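Local atomic coordinates of enoyl-CoA hydratase/isomerase family protein (Mycobacterium tuberculosis, PDB entry 4FN7), a protein that belongs to the crotonase superfamily and probably hydrates or isomerises the double bond of unsaturated acyl-CoA thioesters in lipid metabolism. Residues S12-M18 and V46-T52; F62-L67 and M78-F83; Y87-S91 and L215-R219; C100-A106 and Y124-E130. All coordinates share one frame; numbering follows the deposited sequence.

Interaction 1. Residues S12-M18 and V46-T52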
# COMPACT_ATOMS: atom_id res chain seq x y z
N SER A 12 -11.88 -29.94 -10.73
CA SER A 12 -10.96 -28.92 -11.24
C SER A 12 -9.91 -28.49 -10.23
O SER A 12 -9.02 -27.70 -10.56
CB SER A 12 -11.73 -27.70 -11.74
OG SER A 12 -12.44 -27.07 -10.69
N ILE A 13 -9.98 -28.98 -8.99
CA ILE A 13 -9.06 -28.51 -7.96
C ILE A 13 -8.37 -29.63 -7.20
O ILE A 13 -8.80 -30.78 -7.22
CB ILE A 13 -9.77 -27.56 -6.96
CG1 ILE A 13 -10.75 -28.33 -6.07
CG2 ILE A 13 -10.45 -26.42 -7.70
CD1 ILE A 13 -11.39 -27.48 -4.98
N ALA A 14 -7.26 -29.28 -6.55
CA ALA A 14 -6.63 -30.15 -5.58
C ALA A 14 -6.75 -29.49 -4.22
O ALA A 14 -6.56 -28.28 -4.09
CB ALA A 14 -5.17 -30.38 -5.93
N VAL A 15 -7.10 -30.28 -3.21
CA VAL A 15 -7.15 -29.79 -1.83
C VAL A 15 -6.01 -30.42 -1.05
O VAL A 15 -5.90 -31.64 -0.95
CB VAL A 15 -8.49 -30.13 -1.16
CG1 VAL A 15 -8.54 -29.54 0.25
CG2 VAL A 15 -9.64 -29.60 -2.01
N ILE A 16 -5.16 -29.56 -0.50
CA ILE A 16 -3.99 -29.96 0.26
C ILE A 16 -4.23 -29.50 1.69
O ILE A 16 -4.39 -28.31 1.95
CB ILE A 16 -2.73 -29.29 -0.33
CG1 ILE A 16 -2.49 -29.78 -1.76
CG2 ILE A 16 -1.51 -29.52 0.57
CD1 ILE A 16 -1.30 -29.10 -2.45
N SER A 17 -4.30 -30.45 2.62
CA SER A 17 -4.66 -30.13 3.99
C SER A 17 -3.55 -30.49 4.96
O SER A 17 -3.08 -31.64 4.98
CB SER A 17 -5.94 -30.85 4.39
OG SER A 17 -7.06 -30.27 3.75
N MET A 18 -3.15 -29.51 5.77
CA MET A 18 -2.16 -29.72 6.81
C MET A 18 -2.84 -30.15 8.10
O MET A 18 -3.74 -29.46 8.59
CB MET A 18 -1.38 -28.43 7.07
CG MET A 18 -0.52 -27.96 5.91
SD MET A 18 0.37 -26.44 6.32
CE MET A 18 -0.98 -25.26 6.36
N VAL A 46 -3.92 -29.71 -12.16
CA VAL A 46 -5.21 -29.23 -11.68
C VAL A 46 -5.48 -27.78 -12.06
O VAL A 46 -4.57 -27.04 -12.41
CB VAL A 46 -5.34 -29.41 -10.15
CG1 VAL A 46 -5.16 -30.88 -9.78
CG2 VAL A 46 -4.33 -28.53 -9.43
N GLY A 47 -6.75 -27.37 -11.99
CA GLY A 47 -7.12 -26.01 -12.32
C GLY A 47 -6.77 -24.98 -11.25
O GLY A 47 -6.54 -23.82 -11.56
N ALA A 48 -6.75 -25.42 -10.00
CA ALA A 48 -6.42 -24.54 -8.88
C ALA A 48 -6.09 -25.37 -7.65
O ALA A 48 -6.44 -26.55 -7.57
CB ALA A 48 -7.57 -23.58 -8.59
N LEU A 49 -5.38 -24.75 -6.70
CA LEU A 49 -5.04 -25.40 -5.43
C LEU A 49 -5.81 -24.74 -4.31
O LEU A 49 -5.98 -23.52 -4.30
CB LEU A 49 -3.56 -25.21 -5.08
CG LEU A 49 -2.39 -25.57 -5.97
CD1 LEU A 49 -1.12 -25.47 -5.15
CD2 LEU A 49 -2.57 -26.96 -6.50
N VAL A 50 -6.23 -25.56 -3.35
CA VAL A 50 -6.68 -25.08 -2.06
C VAL A 50 -5.75 -25.68 -1.02
O VAL A 50 -5.52 -26.89 -1.01
CB VAL A 50 -8.11 -25.53 -1.77
CG1 VAL A 50 -8.50 -25.17 -0.34
CG2 VAL A 50 -9.07 -24.92 -2.77
N ILE A 51 -5.21 -24.83 -0.15
CA ILE A 51 -4.39 -25.29 0.96
C ILE A 51 -5.08 -24.92 2.26
O ILE A 51 -5.44 -23.76 2.47
CB ILE A 51 -2.97 -24.68 0.90
CG1 ILE A 51 -2.23 -25.20 -0.34
CG2 ILE A 51 -2.19 -25.02 2.16
CD1 ILE A 51 -0.95 -24.46 -0.66
N THR A 52 -5.26 -25.90 3.14
CA THR A 52 -5.95 -25.68 4.41
C THR A 52 -5.07 -26.07 5.58
O THR A 52 -4.07 -26.76 5.42
CB THR A 52 -7.25 -26.53 4.52
OG1 THR A 52 -6.95 -27.82 5.08
CG2 THR A 52 -7.92 -26.72 3.15
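I13 lies across V50, its CD1 4.1 Å from V50 CG2, on the sheet face that also carries V15, S17, A48 and T52. CG1 of I13 stands between its backbone N and carbonyl carbon (chi1 70°); CG2 rests near A48 CB, while CD1, at the end of the extended chain, reaches the valine. On the other face A14 CB fits against both methyls of V46, 3.9 Å from V46 CG1, while I16 CB packs on I51 CG1. Underneath, the strands 13-18 and 48-52 run parallel, their axes 4.7 Å apart and 15° askew. A14 and I16 each both donate and accept: I16 N reaches V50 O at 2.7 Å, and I16 O takes T52 N at 2.8 Å. At the far end M18 N donates to T52 O. The two strands and helix 28-44 form a beta-alpha-beta unit of the crotonase fold, L34 and A37 of that helix covering I16; helix 184-195 covers the opposite face. The hydroxyls S17 OG and T52 OG1 lie 2.8 Å apart. Mostly apolar side chains thus line both faces, with paired backbone amides and carbonyls between them; the S17 and T52 hydroxyls add a polar pair toward the C-terminal end.

Interaction 2. Residues F62-L67 and M78-F83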
# COMPACT_ATOMS: atom_id res chain seq x y z
N PHE A 62 7.30 -21.98 11.96
CA PHE A 62 8.36 -22.97 11.88
C PHE A 62 8.34 -23.89 13.10
O PHE A 62 7.68 -23.61 14.09
CB PHE A 62 9.73 -22.29 11.80
CG PHE A 62 10.02 -21.62 10.49
CD1 PHE A 62 10.27 -20.26 10.43
CD2 PHE A 62 10.08 -22.36 9.32
CE1 PHE A 62 10.55 -19.64 9.22
CE2 PHE A 62 10.36 -21.74 8.11
CZ PHE A 62 10.60 -20.38 8.06
N ASP A 63 9.10 -24.98 13.02
CA ASP A 63 9.33 -25.83 14.18
C ASP A 63 10.12 -25.04 15.21
O ASP A 63 11.31 -24.80 15.04
CB ASP A 63 10.12 -27.07 13.75
CG ASP A 63 10.35 -28.05 14.89
OD1 ASP A 63 10.60 -27.60 16.02
OD2 ASP A 63 10.27 -29.27 14.64
N LEU A 64 9.45 -24.62 16.28
CA LEU A 64 10.07 -23.77 17.29
C LEU A 64 11.22 -24.47 18.00
O LEU A 64 12.21 -23.84 18.38
CB LEU A 64 9.03 -23.29 18.31
CG LEU A 64 9.51 -22.23 19.30
CD1 LEU A 64 9.95 -20.96 18.58
CD2 LEU A 64 8.42 -21.92 20.33
N LYS A 65 11.11 -25.78 18.17
CA LYS A 65 12.17 -26.57 18.80
C LYS A 65 13.48 -26.41 18.03
O LYS A 65 14.54 -26.23 18.62
CB LYS A 65 11.77 -28.04 18.89
CG LYS A 65 10.51 -28.29 19.70
N ILE A 66 13.40 -26.49 16.70
CA ILE A 66 14.58 -26.31 15.87
C ILE A 66 15.12 -24.88 15.98
O ILE A 66 16.33 -24.66 15.97
CB ILE A 66 14.30 -26.67 14.40
CG1 ILE A 66 14.07 -28.18 14.26
CG2 ILE A 66 15.45 -26.23 13.51
CD1 ILE A 66 13.73 -28.63 12.85
N LEU A 67 14.22 -23.91 16.10
CA LEU A 67 14.62 -22.51 16.21
C LEU A 67 15.23 -22.17 17.57
O LEU A 67 16.33 -21.62 17.65
CB LEU A 67 13.43 -21.58 15.94
CG LEU A 67 13.04 -21.40 14.48
CD1 LEU A 67 11.92 -20.38 14.36
CD2 LEU A 67 14.25 -20.97 13.66
N MET A 78 15.81 -25.25 7.42
CA MET A 78 14.37 -25.12 7.63
C MET A 78 13.86 -23.79 7.08
O MET A 78 12.83 -23.75 6.42
CB MET A 78 14.00 -25.28 9.10
CG MET A 78 12.51 -25.09 9.37
SD MET A 78 12.08 -25.36 11.09
CE MET A 78 13.03 -24.04 11.86
N LEU A 79 14.59 -22.71 7.35
CA LEU A 79 14.19 -21.40 6.85
C LEU A 79 14.27 -21.35 5.33
O LEU A 79 13.33 -20.90 4.68
CB LEU A 79 15.03 -20.29 7.48
CG LEU A 79 14.38 -19.63 8.70
CD1 LEU A 79 14.06 -20.67 9.78
CD2 LEU A 79 15.27 -18.53 9.24
N ARG A 80 15.36 -21.84 4.76
CA ARG A 80 15.46 -21.87 3.30
C ARG A 80 14.31 -22.66 2.68
O ARG A 80 13.72 -22.23 1.69
CB ARG A 80 16.81 -22.44 2.84
CG ARG A 80 17.98 -21.48 2.97
CD ARG A 80 19.30 -22.18 2.70
NE ARG A 80 19.35 -22.79 1.38
CZ ARG A 80 19.77 -22.17 0.28
NH1 ARG A 80 20.19 -20.92 0.34
NH2 ARG A 80 19.78 -22.82 -0.88
N GLY A 81 14.00 -23.82 3.25
CA GLY A 81 12.93 -24.64 2.71
C GLY A 81 11.58 -23.96 2.78
O GLY A 81 10.76 -24.08 1.87
N GLY A 82 11.34 -23.23 3.87
CA GLY A 82 10.08 -22.54 4.06
C GLY A 82 9.92 -21.43 3.05
O GLY A 82 8.87 -21.25 2.44
N PHE A 83 10.98 -20.66 2.86
CA PHE A 83 10.91 -19.55 1.92
C PHE A 83 10.93 -20.01 0.47
O PHE A 83 10.34 -19.36 -0.39
CB PHE A 83 11.99 -18.51 2.24
CG PHE A 83 11.83 -17.91 3.60
CD1 PHE A 83 10.60 -17.45 4.02
CD2 PHE A 83 12.90 -17.86 4.49
CE1 PHE A 83 10.43 -16.90 5.28
CE2 PHE A 83 12.73 -17.32 5.75
CZ PHE A 83 11.50 -16.85 6.15
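The F62 ring has L79 CD1 over one face, 3.8 Å from the ring centroid, a CH-pi contact. Its edge turns to the face of F83 in a T-shaped pair, centroids 5.8 Å apart and planes at 88°, with CZ of F62 leading. G82 CA also lies near the ring plane, at the edge; having no side chain, this residue lets the ring come close to the helix backbone. M78 crosses the phenylalanine obliquely: its CG lies 3.7 Å from F62 CD2, and its sulfur makes a slanting Met-aromatic contact. The methionine chain runs out straight, CG anti to the backbone N (chi1 178°), then bends at chi3 (62°). That bend brings CE among I66, L67 and the CB of F62; I66 CG2 is 3.7 Å from M78 CE. L67 CD2 meets L79 CD1 as well, joining the methionine and leucine contacts. D63 caps the following helix: D63 OD1 accepts from I66 N (3.1 Å), the donor standing above the carboxylate plane, while the backbone N of D63, buried beside M78 SD, has no hydrogen-bond partner. The contact thus sets the start of helix 64-69 against the middle of helix 73-90, with helix 28-44 bordering F62 and I66, and helices 107-112 and 139-148 enclosing F83.

Interaction 3. Residues Y87-S91 and L215-R219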
# COMPACT_ATOMS: atom_id res chain seq x y z
N TYR A 87 8.20 -19.15 -2.33
CA TYR A 87 8.52 -18.79 -3.70
C TYR A 87 7.74 -19.67 -4.69
O TYR A 87 7.17 -19.18 -5.67
CB TYR A 87 10.03 -18.92 -3.95
CG TYR A 87 10.48 -18.40 -5.29
CD1 TYR A 87 11.09 -17.15 -5.41
CD2 TYR A 87 10.30 -19.15 -6.45
CE1 TYR A 87 11.50 -16.67 -6.64
CE2 TYR A 87 10.70 -18.68 -7.68
CZ TYR A 87 11.31 -17.44 -7.78
OH TYR A 87 11.70 -16.98 -9.01
N ARG A 88 7.72 -20.97 -4.42
CA ARG A 88 7.02 -21.93 -5.28
C ARG A 88 5.54 -21.59 -5.40
O ARG A 88 4.97 -21.63 -6.50
CB ARG A 88 7.18 -23.35 -4.74
CG ARG A 88 6.63 -24.41 -5.66
CD ARG A 88 6.83 -25.80 -5.11
NE ARG A 88 6.36 -26.79 -6.09
CZ ARG A 88 6.32 -28.10 -5.89
NH1 ARG A 88 6.71 -28.62 -4.73
NH2 ARG A 88 5.88 -28.89 -6.85
N LEU A 89 4.91 -21.24 -4.29
CA LEU A 89 3.49 -20.93 -4.31
C LEU A 89 3.17 -19.57 -4.92
O LEU A 89 2.19 -19.43 -5.64
CB LEU A 89 2.89 -21.07 -2.91
CG LEU A 89 2.78 -22.53 -2.47
CD1 LEU A 89 2.50 -22.62 -0.98
CD2 LEU A 89 1.71 -23.28 -3.27
N LEU A 90 3.99 -18.56 -4.63
CA LEU A 90 3.78 -17.23 -5.20
C LEU A 90 3.96 -17.24 -6.71
O LEU A 90 3.39 -16.40 -7.40
CB LEU A 90 4.75 -16.22 -4.57
CG LEU A 90 4.33 -15.64 -3.21
CD1 LEU A 90 5.49 -14.89 -2.57
CD2 LEU A 90 3.10 -14.75 -3.32
N SER A 91 4.75 -18.18 -7.21
CA SER A 91 4.98 -18.25 -8.65
C SER A 91 4.15 -19.35 -9.31
O SER A 91 4.27 -19.60 -10.51
CB SER A 91 6.47 -18.45 -8.94
OG SER A 91 6.93 -19.67 -8.41
N LEU A 215 9.56 -11.54 -6.02
CA LEU A 215 10.17 -12.84 -6.25
C LEU A 215 11.69 -12.75 -6.31
O LEU A 215 12.40 -13.56 -5.71
CB LEU A 215 9.60 -13.48 -7.52
CG LEU A 215 8.16 -13.97 -7.39
CD1 LEU A 215 7.53 -14.31 -8.73
CD2 LEU A 215 8.09 -15.17 -6.44
N THR A 216 12.20 -11.74 -7.01
CA THR A 216 13.63 -11.53 -7.07
C THR A 216 14.21 -11.31 -5.68
O THR A 216 15.26 -11.86 -5.33
CB THR A 216 13.94 -10.32 -7.97
OG1 THR A 216 13.50 -10.61 -9.30
CG2 THR A 216 15.43 -10.01 -7.98
N ALA A 217 13.52 -10.52 -4.87
CA ALA A 217 13.99 -10.22 -3.52
C ALA A 217 13.87 -11.43 -2.58
O ALA A 217 14.71 -11.63 -1.71
CB ALA A 217 13.27 -9.02 -2.95
N ILE A 218 12.83 -12.23 -2.77
CA ILE A 218 12.69 -13.46 -2.00
C ILE A 218 13.84 -14.42 -2.34
O ILE A 218 14.43 -15.02 -1.45
CB ILE A 218 11.32 -14.11 -2.24
CG1 ILE A 218 10.23 -13.26 -1.60
CG2 ILE A 218 11.28 -15.52 -1.68
CD1 ILE A 218 8.81 -13.60 -2.04
N ARG A 219 14.16 -14.54 -3.62
CA ARG A 219 15.29 -15.35 -4.04
C ARG A 219 16.58 -14.87 -3.36
O ARG A 219 17.35 -15.67 -2.84
CB ARG A 219 15.45 -15.29 -5.56
CG ARG A 219 16.67 -16.01 -6.10
CD ARG A 219 16.66 -17.48 -5.71
NE ARG A 219 15.38 -18.09 -6.02
CZ ARG A 219 14.94 -19.22 -5.48
NH1 ARG A 219 15.68 -19.87 -4.59
NH2 ARG A 219 13.74 -19.69 -5.82
O HOH W 1 14.64 -17.31 -8.75
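Two helical segments meet, the last turn of helix 73-90 and a turn late in helix 200-223, with the CA atoms of Y87 and L215 6.7 Å apart. Where the first helix ends, Y87 O accepts from S91 N and, in one of two conformers, from S91 OG. The Y87 side chain reaches across with CG anti to the backbone N (chi1 -173°), placing its ring between L215 and R219. L215 CD2 sits over one face, 3.9 Å from the ring centroid. Over the other face R219 makes a cation-pi contact, its CZ 4.4 Å from the centroid and NH2 above the ring centre; the guanidinium is tilted 60° from the ring plane. This helix pairing joins the core of the crotonase fold to its C-terminal helical region. Bends at chi2 and chi3 fold the arginine back over the tyrosine, and its NH1 forms a salt bridge with E84, one turn before Y87. A water spans the polar ends, 3.0 Å from Y87 OH and accepting from R219 NE at 2.9 Å. Deeper in, the L90 and I218 side chains cross at about a right angle, L90 CD1 3.6 Å from I218 CD1, beside I144 and L147 of helix 139-148.

Interaction 4. Residues C100-A106 and Y124-E130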
# COMPACT_ATOMS: atom_id res chain seq x y z
N CYS A 100 -7.70 -20.51 5.60
CA CYS A 100 -7.11 -20.24 6.91
C CYS A 100 -8.08 -20.72 7.99
O CYS A 100 -9.02 -20.02 8.35
CB CYS A 100 -6.86 -18.75 7.04
SG CYS A 100 -5.79 -18.30 8.40
N THR A 101 -7.85 -21.94 8.49
CA THR A 101 -8.82 -22.65 9.31
C THR A 101 -8.57 -22.45 10.80
O THR A 101 -9.27 -23.02 11.64
CB THR A 101 -8.80 -24.15 8.97
OG1 THR A 101 -7.45 -24.61 8.94
CG2 THR A 101 -9.43 -24.39 7.60
N GLY A 102 -7.57 -21.65 11.10
CA GLY A 102 -7.24 -21.27 12.46
C GLY A 102 -6.16 -20.21 12.37
O GLY A 102 -5.93 -19.64 11.31
N HIS A 103 -5.47 -19.96 13.47
CA HIS A 103 -4.46 -18.92 13.50
C HIS A 103 -3.29 -19.20 12.57
O HIS A 103 -2.98 -20.36 12.27
CB HIS A 103 -3.99 -18.72 14.93
CG HIS A 103 -5.12 -18.59 15.90
ND1 HIS A 103 -5.96 -17.50 15.90
CD2 HIS A 103 -5.58 -19.43 16.85
CE1 HIS A 103 -6.88 -17.65 16.83
NE2 HIS A 103 -6.67 -18.82 17.43
N ALA A 104 -2.63 -18.14 12.12
CA ALA A 104 -1.50 -18.24 11.22
C ALA A 104 -0.40 -17.35 11.76
O ALA A 104 -0.50 -16.12 11.74
CB ALA A 104 -1.90 -17.81 9.80
N ILE A 105 0.65 -17.99 12.28
CA ILE A 105 1.70 -17.28 13.00
C ILE A 105 3.05 -17.48 12.34
O ILE A 105 3.40 -18.59 11.95
CB ILE A 105 1.80 -17.78 14.46
CG1 ILE A 105 0.43 -17.79 15.13
CG2 ILE A 105 2.82 -16.96 15.25
CD1 ILE A 105 -0.20 -16.41 15.28
N ALA A 106 3.81 -16.39 12.22
CA ALA A 106 5.17 -16.46 11.70
C ALA A 106 5.17 -17.13 10.32
O ALA A 106 4.47 -16.66 9.42
CB ALA A 106 6.09 -17.17 12.69
N TYR A 124 -9.80 -15.54 13.73
CA TYR A 124 -8.48 -16.13 13.52
C TYR A 124 -7.38 -15.09 13.47
O TYR A 124 -7.39 -14.17 12.64
CB TYR A 124 -8.44 -17.02 12.26
CG TYR A 124 -9.45 -18.16 12.25
CD1 TYR A 124 -10.10 -18.55 13.41
CD2 TYR A 124 -9.73 -18.84 11.07
CE1 TYR A 124 -11.03 -19.58 13.39
CE2 TYR A 124 -10.65 -19.88 11.04
CZ TYR A 124 -11.30 -20.24 12.21
OH TYR A 124 -12.21 -21.27 12.18
N ASN A 125 -6.41 -15.25 14.36
CA ASN A 125 -5.30 -14.32 14.46
C ASN A 125 -4.22 -14.60 13.44
O ASN A 125 -3.87 -15.76 13.18
CB ASN A 125 -4.70 -14.39 15.86
CG ASN A 125 -5.61 -13.81 16.91
OD1 ASN A 125 -6.43 -12.94 16.63
ND2 ASN A 125 -5.46 -14.27 18.13
N ILE A 126 -3.68 -13.53 12.87
CA ILE A 126 -2.59 -13.63 11.91
C ILE A 126 -1.51 -12.67 12.39
O ILE A 126 -1.78 -11.50 12.67
CB ILE A 126 -3.07 -13.25 10.50
CG1 ILE A 126 -4.29 -14.10 10.13
CG2 ILE A 126 -1.94 -13.45 9.50
CD1 ILE A 126 -5.10 -13.57 8.98
N GLN A 127 -0.29 -13.19 12.54
CA GLN A 127 0.74 -12.43 13.25
C GLN A 127 2.12 -12.95 12.91
O GLN A 127 2.37 -14.15 12.94
CB GLN A 127 0.53 -12.55 14.76
CG GLN A 127 1.52 -11.73 15.59
CD GLN A 127 1.59 -12.18 17.04
OE1 GLN A 127 1.15 -13.28 17.38
NE2 GLN A 127 2.15 -11.34 17.89
N ALA A 128 3.03 -12.03 12.59
CA ALA A 128 4.45 -12.33 12.59
C ALA A 128 4.94 -12.02 14.01
O ALA A 128 5.20 -10.86 14.33
CB ALA A 128 5.20 -11.49 11.56
N ASN A 129 5.04 -13.04 14.85
CA ASN A 129 5.36 -12.82 16.26
C ASN A 129 6.86 -12.81 16.57
O ASN A 129 7.25 -12.75 17.73
CB ASN A 129 4.66 -13.87 17.13
CG ASN A 129 5.29 -15.24 17.01
OD1 ASN A 129 5.83 -15.59 15.96
ND2 ASN A 129 5.21 -16.04 18.08
N GLU A 130 7.68 -12.85 15.52
CA GLU A 130 9.13 -12.94 15.65
C GLU A 130 9.70 -11.97 16.69
O GLU A 130 10.42 -12.39 17.61
CB GLU A 130 9.80 -12.70 14.29
CG GLU A 130 9.85 -13.92 13.37
CD GLU A 130 8.56 -14.20 12.59
OE1 GLU A 130 7.53 -13.56 12.86
OE2 GLU A 130 8.59 -15.06 11.69
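A short parallel strand pairing joins 103-105 to 126-127 in the small three-stranded sheet of the crotonase fold, apart from the larger six-stranded one. A104 pairs with I126 and I105 with Q127. A104 bonds to this neighbour through both its N and its O, its N to N125 O at 2.9 Å and its O to Q127 N, and A106 N continues the pattern to Q127 O. At the N-terminal end of the pairing, in one of two conformers, H103 ND1 accepts from N125 N (2.8 Å), which lies near the ring plane; ND1 is then probably unprotonated. In this conformer the imidazole lies alongside the N125 side chain, with ring and amide planes 32° apart. Y124 covers the preceding turn, G102 CA standing over the centre of its ring, 3.8 Å from the centroid, and C100 O meeting the ring edge near CD2. T101 OG1 is held elsewhere, by N54 O. Beyond the strands, A106 occupies the N-cap position of helix 107-112. I105 CG2, anti to its backbone N, meets the N129 amide, with N129 OD1 at 3.4 Å. The E130 chain bends at chi2 (81°) to bring its carboxylate against the A106 methyl, where E130 OE2 lies 3.4 Å from A106 CB.

Overall arrangement
Interactions 2 and 3 share helix 73-90: the first uses its middle, the second its C-terminal end, their centres about 17 Å apart, and F83 O touches I218 CG2 at 4.2 Å. Interaction 3 also reaches the large sheet, since L89 CD2 packs on I51 CD1 of interaction 1 at 3.9 Å. Interaction 4 belongs to the smaller sheet; its nearest atoms come within about 4 Å of interaction 1 and about 5 Å of interaction 2 without touching, and its centre is about 21 Å from that of interaction 3, across the chain's middle. By analogy with crotonase relatives, the acyl-CoA pocket of this apo structure probably lies near the loops of interactions 2 and 4.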